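Local coordinates for protein exported gluconolactonase (Xanthomonas campestris pv. campestris, PDB 3DR2) that hydrolyses gluconolactone to gluconate as a six-bladed beta-propeller enzyme of the SMP-30 family, probably with the help of a bound calcium ion, at residues A[173-176]-A[177-181]; A[220-224]-A[225-229]. All coordinates share one frame; numbering follows the deposited sequence.

Contact 1 of 2, residues A[173-176]-A[177-181]; sequences RLPP and DGSPL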
loop_
_atom_site.group_PDB
_atom_site.type_symbol
_atom_site.label_atom_id
_atom_site.label_comp_id
_atom_site.label_asym_id
_atom_site.label_seq_id
_atom_site.Cartn_x
_atom_site.Cartn_y
_atom_site.Cartn_z
ATOM N N ARG A 173 29.702 -0.782 3.036
ATOM C CA ARG A 173 30.231 -1.807 2.146
ATOM C C ARG A 173 30.254 -3.121 2.914
ATOM O O ARG A 173 30.866 -3.213 3.981
ATOM C CB ARG A 173 31.650 -1.475 1.677
ATOM C CG ARG A 173 32.291 -2.606 0.877
ATOM C CD ARG A 173 33.655 -2.217 0.328
ATOM N NE ARG A 173 34.256 -3.293 -0.460
ATOM C CZ ARG A 173 34.930 -4.318 0.056
ATOM N NH1 ARG A 173 35.437 -5.250 -0.739
ATOM N NH2 ARG A 173 35.112 -4.405 1.363
ATOM N N LEU A 174 29.580 -4.133 2.376
ATOM C CA LEU A 174 29.535 -5.440 3.018
ATOM C C LEU A 174 30.432 -6.370 2.208
ATOM O O LEU A 174 30.100 -6.746 1.087
ATOM C CB LEU A 174 28.099 -5.985 3.040
ATOM C CG LEU A 174 27.760 -7.060 4.083
ATOM C CD1 LEU A 174 26.387 -7.639 3.774
ATOM C CD2 LEU A 174 28.793 -8.159 4.082
ATOM N N PRO A 175 31.590 -6.746 2.771
ATOM C CA PRO A 175 32.550 -7.635 2.110
ATOM C C PRO A 175 31.967 -9.011 1.811
ATOM O O PRO A 175 31.140 -9.522 2.571
ATOM C CB PRO A 175 33.699 -7.718 3.116
ATOM C CG PRO A 175 33.606 -6.428 3.861
ATOM C CD PRO A 175 32.111 -6.296 4.070
ATOM N N PRO A 176 32.397 -9.629 0.701
ATOM C CA PRO A 176 31.926 -10.957 0.294
ATOM C C PRO A 176 32.587 -12.053 1.131
ATOM O O PRO A 176 31.934 -13.007 1.551
ATOM C CB PRO A 176 32.326 -11.021 -1.169
ATOM C CG PRO A 176 33.624 -10.270 -1.173
ATOM C CD PRO A 176 33.326 -9.074 -0.300
ATOM N N ASP A 177 33.889 -11.913 1.358
ATOM C CA ASP A 177 34.642 -12.870 2.169
ATOM C C ASP A 177 34.032 -12.784 3.562
ATOM O O ASP A 177 32.830 -12.964 3.746
ATOM C CB ASP A 177 36.118 -12.459 2.247
ATOM C CG ASP A 177 36.843 -12.622 0.928
ATOM O OD1 ASP A 177 37.937 -12.035 0.773
ATOM O OD2 ASP A 177 36.326 -13.345 0.048
ATOM N N GLY A 178 34.871 -12.512 4.548
ATOM C CA GLY A 178 34.359 -12.356 5.890
ATOM C C GLY A 178 34.084 -10.870 5.998
ATOM O O GLY A 178 34.887 -10.063 5.530
ATOM N N SER A 179 32.954 -10.498 6.588
ATOM C CA SER A 179 32.612 -9.087 6.726
ATOM C C SER A 179 33.666 -8.437 7.646
ATOM O O SER A 179 34.852 -8.723 7.503
ATOM C CB SER A 179 31.185 -8.979 7.275
ATOM O OG SER A 179 30.248 -9.560 6.373
ATOM N N PRO A 180 33.278 -7.549 8.578
ATOM C CA PRO A 180 31.990 -6.981 8.987
ATOM C C PRO A 180 31.642 -5.755 8.153
ATOM O O PRO A 180 32.383 -5.383 7.237
ATOM C CB PRO A 180 32.214 -6.623 10.458
ATOM C CG PRO A 180 33.358 -7.513 10.871
ATOM C CD PRO A 180 34.250 -7.391 9.673
ATOM N N LEU A 181 30.514 -5.135 8.484
ATOM C CA LEU A 181 30.063 -3.938 7.790
ATOM C C LEU A 181 31.122 -2.853 7.898
ATOM O O LEU A 181 31.770 -2.710 8.932
ATOM C CB LEU A 181 28.765 -3.415 8.407
ATOM C CG LEU A 181 27.441 -3.736 7.719
ATOM C CD1 LEU A 181 26.316 -3.019 8.439
ATOM C CD2 LEU A 181 27.502 -3.298 6.263
#
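P175 lays its pyrrolidine ring against the returning backbone of S179 and P180, and around it and L174 the loop is tightly packed. P175 CD comes 3.3 Å from P180 O, with P175 CG near the same oxygen, while P175 CB lies 3.6 Å from G178 O. Beside it L174 reaches S179 with one methyl branch: CG stands anti to the backbone N (chi1 -158°), and L174 CD2 ends 3.1 Å from S179 OG. Farther back the fit eases, with L174 CB 4.2 Å from L181 CD2. Both leucines also pack on V122 of strand 122-125. The whole is the connection between antiparallel strands 169-174 and 182-187, the outer pair of one four-stranded propeller blade. No hydrogen bond spans the two halves; three prolines shape the path, and a cis peptide bond precedes P180. R173, still on the strand, starts its side chain with a CB directed away from the returning segment, and its guanidinium is hydrogen-bonded to Q182 and salt-bridged to D141. The solvent side is looser. P176, D177 and G178 form the exposed bend, although the backbone N of D177 is buried there with no partner in the model.

Contact 2 of 2, residues A[220-224]-A[225-229]; sequences FAWRD and GALHD
A221 and H228 face each other as a hydrogen-bonded antiparallel pair, joined by A221 N to H228 O at 2.7 Å and H228 N to A221 O at 2.6 Å. Nearer the bend, R223 N gives a 3.3 Å bond to A226 O, while the return bond from A226 N to R223 O is weak. These backbone bonds close a two-residue beta hairpin, strands 216-223 and 226-234 at the outer side of a propeller blade, with D224 and G225 at the corners of a type II' turn. Charge is paired on the side of A221, R223 and H228. R223 NH1 meets D229 OD2 at 2.9 Å in a salt bridge, approaching from above the carboxylate plane, and R223 NH2 adds a weak second bond to the same OD2. With CG between the backbone N and the carbonyl carbon (chi1 63°), R223 lays one face of its guanidinium over H228, whose CG lies 3.4 Å from the R223 guanidinium plane, toward its rim; guanidinium and imidazole planes are 36° apart. Apolar contacts occupy the other side. L227 fits between two aromatics, L227 CD2 3.8 Å from W222 CE3 and L227 CB 4.0 Å from F220 CD1. Beyond the hairpin, W222 meets the ring of W145 edge-to-face, and L227 packs on M184 and A185 of strand 182-187.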
loop_
_atom_site.group_PDB
_atom_site.type_symbol
_atom_site.label_atom_id
_atom_site.label_comp_id
_atom_site.label_asym_id
_atom_site.label_seq_id
_atom_site.Cartn_x
_atom_site.Cartn_y
_atom_site.Cartn_z
ATOM N N PHE A 220 32.238 10.356 -5.185
ATOM C CA PHE A 220 33.346 10.033 -4.290
ATOM C C PHE A 220 34.409 9.282 -5.072
ATOM O O PHE A 220 34.115 8.629 -6.076
ATOM C CB PHE A 220 32.883 9.114 -3.163
ATOM C CG PHE A 220 32.001 9.771 -2.147
ATOM C CD1 PHE A 220 32.550 10.426 -1.052
ATOM C CD2 PHE A 220 30.615 9.676 -2.247
ATOM C CE1 PHE A 220 31.736 10.970 -0.068
ATOM C CE2 PHE A 220 29.790 10.216 -1.269
ATOM C CZ PHE A 220 30.349 10.864 -0.172
ATOM N N ALA A 221 35.647 9.368 -4.603
ATOM C CA ALA A 221 36.735 8.648 -5.238
ATOM C C ALA A 221 36.883 7.354 -4.445
ATOM O O ALA A 221 37.041 7.386 -3.228
ATOM C CB ALA A 221 38.032 9.458 -5.165
ATOM N N TRP A 222 36.800 6.221 -5.130
ATOM C CA TRP A 222 36.951 4.926 -4.479
ATOM C C TRP A 222 38.356 4.436 -4.793
ATOM O O TRP A 222 38.607 3.867 -5.853
ATOM C CB TRP A 222 35.907 3.932 -5.009
ATOM C CG TRP A 222 36.094 2.491 -4.574
ATOM C CD1 TRP A 222 36.045 1.389 -5.381
ATOM C CD2 TRP A 222 36.310 2.000 -3.241
ATOM N NE1 TRP A 222 36.214 0.247 -4.639
ATOM C CE2 TRP A 222 36.377 0.589 -3.323
ATOM C CE3 TRP A 222 36.448 2.611 -1.989
ATOM C CZ2 TRP A 222 36.576 -0.221 -2.199
ATOM C CZ3 TRP A 222 36.648 1.802 -0.866
ATOM C CH2 TRP A 222 36.709 0.401 -0.983
ATOM N N ARG A 223 39.283 4.700 -3.883
ATOM C CA ARG A 223 40.665 4.275 -4.071
ATOM C C ARG A 223 41.215 3.837 -2.726
ATOM O O ARG A 223 40.867 4.405 -1.686
ATOM C CB ARG A 223 41.508 5.407 -4.664
ATOM C CG ARG A 223 41.648 6.643 -3.800
ATOM C CD ARG A 223 42.741 7.546 -4.362
ATOM N NE ARG A 223 43.012 8.689 -3.497
ATOM C CZ ARG A 223 42.175 9.706 -3.326
ATOM N NH1 ARG A 223 41.012 9.719 -3.965
ATOM N NH2 ARG A 223 42.494 10.708 -2.519
ATOM N N ASP A 224 42.086 2.833 -2.755
ATOM C CA ASP A 224 42.634 2.273 -1.533
ATOM C C ASP A 224 41.465 1.572 -0.855
ATOM O O ASP A 224 40.690 0.882 -1.515
ATOM C CB ASP A 224 43.205 3.363 -0.626
ATOM C CG ASP A 224 44.608 3.761 -1.021
ATOM O OD1 ASP A 224 44.791 4.302 -2.134
ATOM O OD2 ASP A 224 45.534 3.521 -0.217
ATOM N N GLY A 225 41.321 1.747 0.450
ATOM C CA GLY A 225 40.220 1.095 1.131
ATOM C C GLY A 225 39.180 2.076 1.616
ATOM O O GLY A 225 38.492 1.819 2.602
ATOM N N ALA A 226 39.053 3.207 0.931
ATOM C CA ALA A 226 38.083 4.202 1.355
ATOM C C ALA A 226 37.606 5.131 0.251
ATOM O O ALA A 226 38.119 5.116 -0.870
ATOM C CB ALA A 226 38.660 5.026 2.505
ATOM N N LEU A 227 36.604 5.931 0.594
ATOM C CA LEU A 227 36.032 6.912 -0.312
ATOM C C LEU A 227 36.745 8.223 -0.025
ATOM O O LEU A 227 36.897 8.617 1.133
ATOM C CB LEU A 227 34.529 7.055 -0.060
ATOM C CG LEU A 227 33.711 5.790 -0.345
ATOM C CD1 LEU A 227 32.253 6.016 0.027
ATOM C CD2 LEU A 227 33.850 5.416 -1.812
ATOM N N HIS A 228 37.188 8.890 -1.079
ATOM C CA HIS A 228 37.903 10.148 -0.936
ATOM C C HIS A 228 37.306 11.222 -1.832
ATOM O O HIS A 228 36.379 10.968 -2.600
ATOM C CB HIS A 228 39.378 9.955 -1.310
ATOM C CG HIS A 228 40.124 9.024 -0.404
ATOM N ND1 HIS A 228 40.500 9.373 0.876
ATOM C CD2 HIS A 228 40.560 7.755 -0.591
ATOM C CE1 HIS A 228 41.136 8.358 1.438
ATOM N NE2 HIS A 228 41.185 7.365 0.569
ATOM N N ASP A 229 37.856 12.425 -1.708
ATOM C CA ASP A 229 37.465 13.584 -2.501
ATOM C C ASP A 229 35.980 13.748 -2.807
ATOM O O ASP A 229 35.561 13.709 -3.961
ATOM C CB ASP A 229 38.267 13.581 -3.799
ATOM C CG ASP A 229 39.744 13.316 -3.562
ATOM O OD1 ASP A 229 40.319 13.945 -2.648
ATOM O OD2 ASP A 229 40.329 12.482 -4.285
#

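Following the chain from the N terminus, strand 169-174 runs into contact 1, where residues 173-181 turn back to start strand 182-187. The chain then crosses to the next four-stranded blade through strands 190-195 and 201-206 before contact 2 folds strand 216-223 onto strand 226-234. The two closures follow in series, neither nested nor crossed, each joining the last two strands of its blade. The centres of contact 1 and contact 2 are about 17 Å apart, on the same side of the chain's centre. They meet where R173 NE packs 4.2 Å from W222 CZ2, and M184 of strand 182-187 touches R173 as well as W222 and L227, tying the neighbouring blades together.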